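Long-range contacts in 2-hydroxyisobutyryl-CoA synthetase (Aquincola tertiaricarbonis, PDB 6HDX), which belongs to the ANL superfamily of AMP-binding enzymes, with a large AMP-binding region followed by a smaller C-terminal domain: residues N24-A29 with R187-A192; R153-M158 with P283-A288; R322-Y327 with L340-L345. All coordinates share one frame; numbering follows the deposited sequence.

Contact 1. Residues N24-A29 with R187-A192; sequences NYLPPA and RLRAKA
A polar contact between an arginine and a backbone carbonyl, R187 with Y25, fixes the N-terminal loop against the C-terminal end of helix 176-187, just before strand 191-193. The guanidinium of R187 meets the carbonyl end-on with both terminal nitrogens, which converge on one oxygen: NH1 lies 2.8 Å and NH2 3.1 Å from Y25 O. The NH1 bond arrives in the carbonyl plane on a lone pair, whereas NH2 is tilted 23° out of it. Because Y25 O lies almost in the guanidinium plane, both N-H groups can be used at once. With CG anti to the backbone N (chi1 -178°) and a bend at chi2, the R187 chain reaches back to the loop; NH1 also bonds to D22 O.

Beside this polar centre, the branched end of L26 lies against the aliphatic part of R189, with CD2 4.0 Å from R189 CG. Here the helix has ended in a Schellman motif, R189 taking positive phi. The far end of R189 passes on to E23 O, while Y25 turns its hydroxyl to W34 O and sets its ring edge-to-face with that of W34.

Two arginines at the helix end, R187 and R189, thus grip the loop through main-chain oxygens. Such bonding depends on the path of the loop more than on its side chains, and the positive charge of R187 would probably polarise the Y25 carbonyl.

Contact 2. Residues R153-M158 with P283-A288; sequences RIMWGM and PFMNVA. With HIU ((2R)-3-hydroxy-2-methylpropanoic acid), chain C; 8LH ([[(2~{R},3~{S},4~{R},5~{R})-5-(6-aminopurin-9-yl)-3,4-bis(oxidanyl)oxolan-2-yl]methoxy-oxidanyl-phosphoryl] (2~{R})-2-methyl-3-oxidanyl-propanoate), chain B.
M285 faces the last turns of helix 141-157 and gives a worked example of how a buried methionine packs. Its CB meets the end of I154, 3.9 Å from CD1. The chain then runs extended through CG and SD and bends at chi3 (77°), which brings the terminal CE up against two other methionines. This methyl lies 3.6 Å from M158 CE and 3.8 Å from M155 CG.

I154 works in the reverse direction, using two branches. Its CD1 comes within 3.2 Å of the backbone oxygen M285 O, while CG2, anti to the backbone N, presses on A288 CB at 3.4 Å, tighter than usual for two carbons. M158 also brings its CE to the A288 methyl.

The F284 ring stands edge-to-face with H151 of the same helix and turns one face to the ligand site, where HIU and 8LH are modelled as overlapping alternatives, HIU C4 over the ring centre or 8LH C5 nearer its rim. The loop around F284 and M285 thus lies between the last turns of helix 141-157 and the ligand site, and leads into strand 287-288, paired with 297-299, while F248 of strand 246-249 touches all three methionines.

Contact 3. Residues R322-Y327 with L340-L345; sequences RGTPVY and LLSGDL. With 8LH ([[(2~{R},3~{S},4~{R},5~{R})-5-(6-aminopurin-9-yl)-3,4-bis(oxidanyl)oxolan-2-yl]methoxy-oxidanyl-phosphoryl] (2~{R})-2-methyl-3-oxidanyl-propanoate), chain B.
The nucleotide pocket is bordered here by the antiparallel hairpin of strands 322-329 and 340-347, interrupted where the second strand carries D344 to the ligand 8LH. Y327 and L340 form a hydrogen-bonded pair, with Y327 N 2.9 Å from L340 O and L340 N 2.8 Å from Y327 O; V326 and L341 form the adjacent non-hydrogen-bonded pair.

Beyond these pairs, S342 leaves the strand pairing but still bonds to P325 O of strand 322-329. Its backbone N approaches this oxygen nearly along the C=O axis, whereas its hydroxyl, 2.8 Å from P325 O, comes in the carbonyl plane onto a lone pair. The chi1 of 72° sets OG between the backbone N and carbonyl carbon, from where it also accepts from D344 N in an ST turn. G343 passes the corner with positive phi. T324 grips the turn one residue before P325: OG1, anti to its backbone N, donates to D344 O at 2.7 Å, and its CG2 packs on L341 CD1, the two side chains crossing at about a right angle.

The D344 carboxylate divides its oxygens between the two ribose hydroxyls, OD1 receiving 8LH O9 at 2.6 Å and OD2 receiving O8, also at 2.6 Å. A water that donates to OD2 reaches Y327 OH at the edge of its ring, in plane, so Y327 is a second-shell partner of the carboxylate. An aspartate holding both ribose hydroxyls is a recurrent feature of the nucleotide site in the ANL superfamily; here the strand pair and ST turn hold the aspartate's backbone.

How the contacts relate
From the N terminus, the loop 24-29 is met first by 187-192, closing contact 1 across 157 intervening residues and joining the leading loop to the C-terminal end of helix 176-187, just before strand 191-193. Contact 2 opens within that span at 153-158 and closes beyond it at 283-288, so the two cross. They also touch: W156 packs against P27, P28 and L188, making helix 141-157 a shared element. Contact 3 follows in series, closing a hairpin across 12 intervening residues. Its centre lies about 19 Å from that of contact 2, yet N286 packs on Y327 and both contacts touch 8LH. Contact 1 stays apart from contact 3, nearest atoms about 21 Å away.

Contact 1. Residues N24-A29 with R187-A192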
# COMPACT_ATOMS: atom_id res chain seq x y z
N ASN A 24 -19.97 -6.09 14.50
CA ASN A 24 -20.26 -5.06 15.51
C ASN A 24 -19.81 -5.39 16.92
O ASN A 24 -19.91 -4.54 17.81
CB ASN A 24 -21.74 -4.70 15.48
CG ASN A 24 -22.12 -4.04 14.19
OD1 ASN A 24 -21.44 -3.12 13.70
ND2 ASN A 24 -23.14 -4.57 13.54
N TYR A 25 -19.30 -6.61 17.15
CA TYR A 25 -18.83 -7.00 18.47
C TYR A 25 -17.49 -6.36 18.86
O TYR A 25 -16.51 -6.41 18.10
CB TYR A 25 -18.77 -8.52 18.59
CG TYR A 25 -18.00 -8.99 19.81
CD1 TYR A 25 -18.58 -8.96 21.08
CD2 TYR A 25 -16.67 -9.39 19.72
CE1 TYR A 25 -17.88 -9.36 22.21
CE2 TYR A 25 -15.94 -9.77 20.84
CZ TYR A 25 -16.56 -9.76 22.09
OH TYR A 25 -15.87 -10.16 23.20
N LEU A 26 -17.45 -5.78 20.07
CA LEU A 26 -16.25 -5.27 20.74
C LEU A 26 -16.27 -5.87 22.15
O LEU A 26 -17.32 -5.84 22.81
CB LEU A 26 -16.20 -3.72 20.83
CG LEU A 26 -15.60 -2.89 19.67
CD1 LEU A 26 -14.37 -3.57 19.02
CD2 LEU A 26 -16.65 -2.57 18.66
N PRO A 27 -15.14 -6.45 22.63
CA PRO A 27 -15.13 -7.00 24.00
C PRO A 27 -15.33 -5.90 25.05
O PRO A 27 -15.13 -4.71 24.70
CB PRO A 27 -13.74 -7.66 24.13
CG PRO A 27 -13.17 -7.67 22.76
CD PRO A 27 -13.81 -6.56 22.00
N PRO A 28 -15.72 -6.22 26.32
CA PRO A 28 -15.84 -5.15 27.32
C PRO A 28 -14.48 -4.49 27.54
O PRO A 28 -13.44 -5.16 27.41
CB PRO A 28 -16.34 -5.90 28.58
CG PRO A 28 -16.87 -7.21 28.08
CD PRO A 28 -16.00 -7.55 26.91
N ALA A 29 -14.47 -3.17 27.83
CA ALA A 29 -13.22 -2.41 28.02
C ALA A 29 -12.26 -3.02 29.09
O ALA A 29 -11.04 -2.96 28.92
CB ALA A 29 -13.52 -0.95 28.33
N ARG A 187 -10.83 -3.68 11.87
CA ARG A 187 -11.82 -4.45 12.64
C ARG A 187 -11.80 -4.12 14.16
O ARG A 187 -12.85 -4.06 14.80
CB ARG A 187 -11.67 -5.97 12.38
CG ARG A 187 -12.69 -6.88 13.09
CD ARG A 187 -14.15 -6.49 12.86
NE ARG A 187 -15.07 -7.25 13.72
CZ ARG A 187 -15.44 -6.90 14.95
NH1 ARG A 187 -16.27 -7.66 15.65
NH2 ARG A 187 -14.97 -5.78 15.50
N LEU A 188 -10.60 -3.83 14.71
CA LEU A 188 -10.43 -3.45 16.12
C LEU A 188 -11.01 -2.04 16.41
O LEU A 188 -11.08 -1.62 17.57
CB LEU A 188 -8.91 -3.49 16.43
CG LEU A 188 -8.44 -3.19 17.88
CD1 LEU A 188 -9.17 -4.09 18.89
CD2 LEU A 188 -6.92 -3.34 17.98
N ARG A 189 -11.42 -1.32 15.35
CA ARG A 189 -11.92 0.06 15.39
C ARG A 189 -10.81 1.00 15.89
O ARG A 189 -11.06 1.97 16.59
CB ARG A 189 -13.26 0.24 16.16
CG ARG A 189 -14.31 -0.85 15.91
CD ARG A 189 -15.19 -0.56 14.74
NE ARG A 189 -15.16 -1.64 13.74
CZ ARG A 189 -16.05 -2.61 13.66
NH1 ARG A 189 -15.96 -3.52 12.70
NH2 ARG A 189 -17.06 -2.68 14.52
N ALA A 190 -9.56 0.67 15.53
CA ALA A 190 -8.41 1.51 15.84
C ALA A 190 -8.39 2.59 14.75
O ALA A 190 -9.14 2.49 13.78
CB ALA A 190 -7.12 0.68 15.79
N LYS A 191 -7.56 3.62 14.90
CA LYS A 191 -7.39 4.60 13.82
C LYS A 191 -6.29 4.01 12.91
O LYS A 191 -5.11 4.11 13.24
CB LYS A 191 -6.93 5.96 14.37
CG LYS A 191 -7.98 6.72 15.14
CD LYS A 191 -7.29 7.82 15.91
CE LYS A 191 -8.27 8.69 16.65
NZ LYS A 191 -8.86 8.00 17.84
N ALA A 192 -6.67 3.28 11.84
CA ALA A 192 -5.66 2.64 10.97
C ALA A 192 -4.87 3.68 10.20
O ALA A 192 -5.45 4.48 9.48
CB ALA A 192 -6.32 1.67 9.99

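Contact 2. Residues R153-M158 with P283-A288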
# COMPACT_ATOMS: atom_id res chain seq x y z
N ARG A 153 -8.68 -9.55 17.20
CA ARG A 153 -8.67 -10.37 18.41
C ARG A 153 -7.25 -10.51 19.02
O ARG A 153 -7.06 -10.30 20.22
CB ARG A 153 -9.29 -11.74 18.08
CG ARG A 153 -8.94 -12.87 19.03
CD ARG A 153 -9.79 -14.06 18.73
NE ARG A 153 -9.49 -15.19 19.61
CZ ARG A 153 -9.70 -16.46 19.28
NH1 ARG A 153 -10.23 -16.76 18.10
NH2 ARG A 153 -9.40 -17.43 20.12
N ILE A 154 -6.27 -10.88 18.18
CA ILE A 154 -4.88 -11.06 18.59
C ILE A 154 -4.23 -9.69 18.94
O ILE A 154 -3.46 -9.62 19.89
CB ILE A 154 -4.09 -11.91 17.53
CG1 ILE A 154 -4.74 -13.31 17.38
CG2 ILE A 154 -2.64 -12.07 17.95
CD1 ILE A 154 -4.45 -14.05 16.05
N MET A 155 -4.56 -8.61 18.20
CA MET A 155 -4.05 -7.25 18.47
C MET A 155 -4.60 -6.74 19.82
O MET A 155 -3.90 -6.04 20.55
CB MET A 155 -4.40 -6.30 17.32
CG MET A 155 -3.46 -6.43 16.13
SD MET A 155 -4.06 -5.59 14.64
CE MET A 155 -3.99 -3.87 15.17
N TRP A 156 -5.85 -7.10 20.15
CA TRP A 156 -6.50 -6.79 21.42
C TRP A 156 -5.68 -7.49 22.53
O TRP A 156 -5.44 -6.89 23.58
CB TRP A 156 -7.95 -7.30 21.42
CG TRP A 156 -8.65 -7.10 22.74
CD1 TRP A 156 -8.50 -7.86 23.87
CD2 TRP A 156 -9.58 -6.07 23.07
NE1 TRP A 156 -9.25 -7.34 24.89
CE2 TRP A 156 -9.94 -6.24 24.42
CE3 TRP A 156 -10.15 -5.01 22.34
CZ2 TRP A 156 -10.84 -5.39 25.07
CZ3 TRP A 156 -11.04 -4.17 22.98
CH2 TRP A 156 -11.37 -4.36 24.34
N GLY A 157 -5.22 -8.71 22.26
CA GLY A 157 -4.37 -9.50 23.16
C GLY A 157 -3.04 -8.83 23.49
O GLY A 157 -2.46 -9.07 24.57
N MET A 158 -2.54 -7.99 22.54
CA MET A 158 -1.31 -7.22 22.68
C MET A 158 -1.56 -5.90 23.44
O MET A 158 -0.61 -5.13 23.63
CB MET A 158 -0.71 -6.92 21.31
CG MET A 158 -0.25 -8.15 20.57
SD MET A 158 0.30 -7.69 18.91
CE MET A 158 0.87 -9.30 18.29
N PRO A 283 -4.96 -15.84 8.34
CA PRO A 283 -4.44 -14.90 9.36
C PRO A 283 -3.11 -15.38 9.97
O PRO A 283 -3.08 -16.30 10.78
CB PRO A 283 -5.58 -14.85 10.40
CG PRO A 283 -6.31 -16.17 10.24
CD PRO A 283 -6.23 -16.47 8.77
N PHE A 284 -2.00 -14.76 9.56
CA PHE A 284 -0.63 -15.12 9.94
C PHE A 284 -0.27 -14.78 11.38
O PHE A 284 0.76 -15.25 11.87
CB PHE A 284 0.39 -14.50 8.96
CG PHE A 284 0.27 -13.01 8.87
CD1 PHE A 284 0.82 -12.19 9.86
CD2 PHE A 284 -0.42 -12.41 7.82
CE1 PHE A 284 0.67 -10.80 9.80
CE2 PHE A 284 -0.53 -11.02 7.74
CZ PHE A 284 0.01 -10.23 8.73
N MET A 285 -1.10 -13.96 12.07
CA MET A 285 -0.88 -13.66 13.49
C MET A 285 -1.33 -14.88 14.37
O MET A 285 -1.33 -14.78 15.59
CB MET A 285 -1.61 -12.35 13.90
CG MET A 285 -1.01 -11.11 13.26
SD MET A 285 -1.85 -9.58 13.76
CE MET A 285 -1.17 -9.36 15.38
N ASN A 286 -1.64 -16.04 13.73
CA ASN A 286 -2.03 -17.30 14.43
C ASN A 286 -0.95 -17.78 15.44
O ASN A 286 -1.21 -18.61 16.31
CB ASN A 286 -2.39 -18.39 13.41
CG ASN A 286 -1.19 -18.92 12.68
OD1 ASN A 286 -0.63 -18.25 11.83
ND2 ASN A 286 -0.73 -20.09 13.05
N VAL A 287 0.26 -17.25 15.29
CA VAL A 287 1.39 -17.37 16.24
C VAL A 287 1.70 -15.92 16.61
O VAL A 287 1.93 -15.08 15.72
CB VAL A 287 2.63 -18.21 15.80
CG1 VAL A 287 2.30 -19.70 15.73
CG2 VAL A 287 3.23 -17.71 14.49
N ALA A 288 1.51 -15.59 17.91
CA ALA A 288 1.69 -14.23 18.44
C ALA A 288 1.77 -14.18 19.94
O ALA A 288 1.01 -14.88 20.64
CB ALA A 288 0.56 -13.31 17.96
O1 HIU C . 4.30 -14.12 8.73
C1 HIU C . 4.61 -13.51 7.55
O2 HIU C . 5.77 -13.36 7.16
C2 HIU C . 3.40 -12.89 6.81
C3 HIU C . 3.60 -12.66 5.30
C4 HIU C . 3.17 -11.54 7.44
O3 HIU C . 4.41 -10.89 7.63
C1 8LH B . 9.34 -15.33 10.67
C2 8LH B . 8.44 -14.65 11.41
C3 8LH B . 8.67 -14.50 12.74
C4 8LH B . 7.77 -14.66 9.34
N1 8LH B . 9.72 -15.06 13.35
N2 8LH B . 10.46 -15.85 11.23
O1 8LH B . 4.70 -11.41 7.78
C5 8LH B . 4.03 -12.63 7.96
C6 8LH B . 3.83 -13.26 6.57
C7 8LH B . 2.94 -12.38 5.67
C8 8LH B . 5.19 -13.56 5.89
O2 8LH B . 6.23 -12.99 6.22
O3 8LH B . 5.11 -14.51 4.91
P1 8LH B . 6.31 -14.81 3.93
O4 8LH B . 6.65 -13.39 3.36
O5 8LH B . 6.00 -15.83 2.92
O6 8LH B . 7.51 -15.35 4.83
C9 8LH B . 7.28 -16.44 5.73
C10 8LH B . 8.60 -16.80 6.35
O7 8LH B . 9.15 -15.62 6.99
C11 8LH B . 8.35 -17.77 7.45
O8 8LH B . 8.28 -19.11 6.94
C12 8LH B . 9.60 -17.52 8.33
O9 8LH B . 10.83 -18.12 7.74
C13 8LH B . 9.69 -16.01 8.28
N3 8LH B . 8.92 -15.33 9.40
N4 8LH B . 7.48 -14.23 10.57
C14 8LH B . 10.67 -15.75 12.59
N5 8LH B . 7.82 -13.78 13.46

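Contact 3. Residues R322-Y327 with L340-L345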
# COMPACT_ATOMS: atom_id res chain seq x y z
N ARG A 322 12.57 -29.24 19.72
CA ARG A 322 12.61 -28.47 18.48
C ARG A 322 12.02 -29.26 17.30
O ARG A 322 12.13 -30.49 17.24
CB ARG A 322 14.05 -28.04 18.17
CG ARG A 322 14.60 -26.97 19.11
CD ARG A 322 16.11 -26.85 19.00
NE ARG A 322 16.58 -25.46 19.07
CZ ARG A 322 16.97 -24.84 20.18
NH1 ARG A 322 17.40 -23.59 20.14
NH2 ARG A 322 16.92 -25.47 21.36
N GLY A 323 11.42 -28.53 16.37
CA GLY A 323 10.84 -29.08 15.16
C GLY A 323 10.41 -28.00 14.18
O GLY A 323 10.70 -26.81 14.37
N THR A 324 9.73 -28.43 13.13
CA THR A 324 9.25 -27.54 12.09
C THR A 324 7.73 -27.32 12.18
O THR A 324 6.97 -28.28 12.16
CB THR A 324 9.72 -28.00 10.68
OG1 THR A 324 9.44 -26.96 9.76
CG2 THR A 324 9.09 -29.31 10.20
N PRO A 325 7.28 -26.04 12.26
CA PRO A 325 5.82 -25.78 12.24
C PRO A 325 5.12 -26.27 10.95
O PRO A 325 5.59 -26.03 9.82
CB PRO A 325 5.72 -24.25 12.36
CG PRO A 325 7.05 -23.82 12.95
CD PRO A 325 8.05 -24.79 12.37
N VAL A 326 4.01 -26.97 11.13
CA VAL A 326 3.13 -27.50 10.08
C VAL A 326 1.78 -26.86 10.44
O VAL A 326 1.36 -26.90 11.61
CB VAL A 326 3.15 -29.06 10.01
CG1 VAL A 326 2.00 -29.62 9.16
CG2 VAL A 326 4.50 -29.59 9.51
N TYR A 327 1.16 -26.16 9.48
CA TYR A 327 -0.04 -25.39 9.77
C TYR A 327 -1.27 -25.78 8.98
O TYR A 327 -1.17 -26.10 7.79
CB TYR A 327 0.23 -23.89 9.53
CG TYR A 327 1.41 -23.26 10.24
CD1 TYR A 327 1.32 -22.89 11.58
CD2 TYR A 327 2.55 -22.89 9.53
CE1 TYR A 327 2.36 -22.19 12.21
CE2 TYR A 327 3.58 -22.18 10.14
CZ TYR A 327 3.48 -21.84 11.48
OH TYR A 327 4.51 -21.17 12.09
N LEU A 340 0.31 -27.44 5.81
CA LEU A 340 1.36 -26.77 5.04
C LEU A 340 2.67 -26.79 5.88
O LEU A 340 2.70 -26.36 7.04
CB LEU A 340 0.98 -25.33 4.63
CG LEU A 340 2.10 -24.48 3.94
CD1 LEU A 340 2.48 -25.06 2.57
CD2 LEU A 340 1.67 -23.04 3.76
N LEU A 341 3.73 -27.34 5.27
CA LEU A 341 5.06 -27.43 5.84
C LEU A 341 5.75 -26.05 5.73
O LEU A 341 5.93 -25.55 4.63
CB LEU A 341 5.88 -28.50 5.08
CG LEU A 341 7.39 -28.61 5.41
CD1 LEU A 341 7.62 -29.00 6.87
CD2 LEU A 341 8.07 -29.59 4.47
N SER A 342 6.09 -25.45 6.87
CA SER A 342 6.73 -24.13 6.87
C SER A 342 8.18 -24.20 6.44
O SER A 342 8.65 -23.26 5.81
CB SER A 342 6.63 -23.48 8.24
OG SER A 342 7.48 -24.13 9.17
N GLY A 343 8.89 -25.26 6.83
CA GLY A 343 10.32 -25.43 6.59
C GLY A 343 11.16 -24.60 7.55
O GLY A 343 12.36 -24.42 7.33
N ASP A 344 10.53 -24.10 8.64
CA ASP A 344 11.18 -23.27 9.65
C ASP A 344 11.55 -24.09 10.84
O ASP A 344 11.08 -25.21 10.97
CB ASP A 344 10.25 -22.12 10.10
CG ASP A 344 9.91 -21.16 8.99
OD1 ASP A 344 10.84 -20.65 8.36
OD2 ASP A 344 8.69 -20.90 8.77
N LEU A 345 12.38 -23.54 11.74
CA LEU A 345 12.73 -24.22 12.97
C LEU A 345 12.23 -23.42 14.16
O LEU A 345 12.29 -22.19 14.15
CB LEU A 345 14.25 -24.52 13.08
CG LEU A 345 14.62 -25.54 14.15
CD1 LEU A 345 14.25 -26.95 13.72
CD2 LEU A 345 16.08 -25.44 14.54
C1 8LH B . 9.34 -15.33 10.67
C2 8LH B . 8.44 -14.65 11.41
C3 8LH B . 8.67 -14.50 12.74
C4 8LH B . 7.77 -14.66 9.34
N1 8LH B . 9.72 -15.06 13.35
N2 8LH B . 10.46 -15.85 11.23
O1 8LH B . 4.70 -11.41 7.78
C5 8LH B . 4.03 -12.63 7.96
C6 8LH B . 3.83 -13.26 6.57
C7 8LH B . 2.94 -12.38 5.67
C8 8LH B . 5.19 -13.56 5.89
O2 8LH B . 6.23 -12.99 6.22
O3 8LH B . 5.11 -14.51 4.91
P1 8LH B . 6.31 -14.81 3.93
O4 8LH B . 6.65 -13.39 3.36
O5 8LH B . 6.00 -15.83 2.92
O6 8LH B . 7.51 -15.35 4.83
C9 8LH B . 7.28 -16.44 5.73
C10 8LH B . 8.60 -16.80 6.35
O7 8LH B . 9.15 -15.62 6.99
C11 8LH B . 8.35 -17.77 7.45
O8 8LH B . 8.28 -19.11 6.94
C12 8LH B . 9.60 -17.52 8.33
O9 8LH B . 10.83 -18.12 7.74
C13 8LH B . 9.69 -16.01 8.28
N3 8LH B . 8.92 -15.33 9.40
N4 8LH B . 7.48 -14.23 10.57
C14 8LH B . 10.67 -15.75 12.59
N5 8LH B . 7.82 -13.78 13.46
O HOH W 1 6.58 -20.34 10.51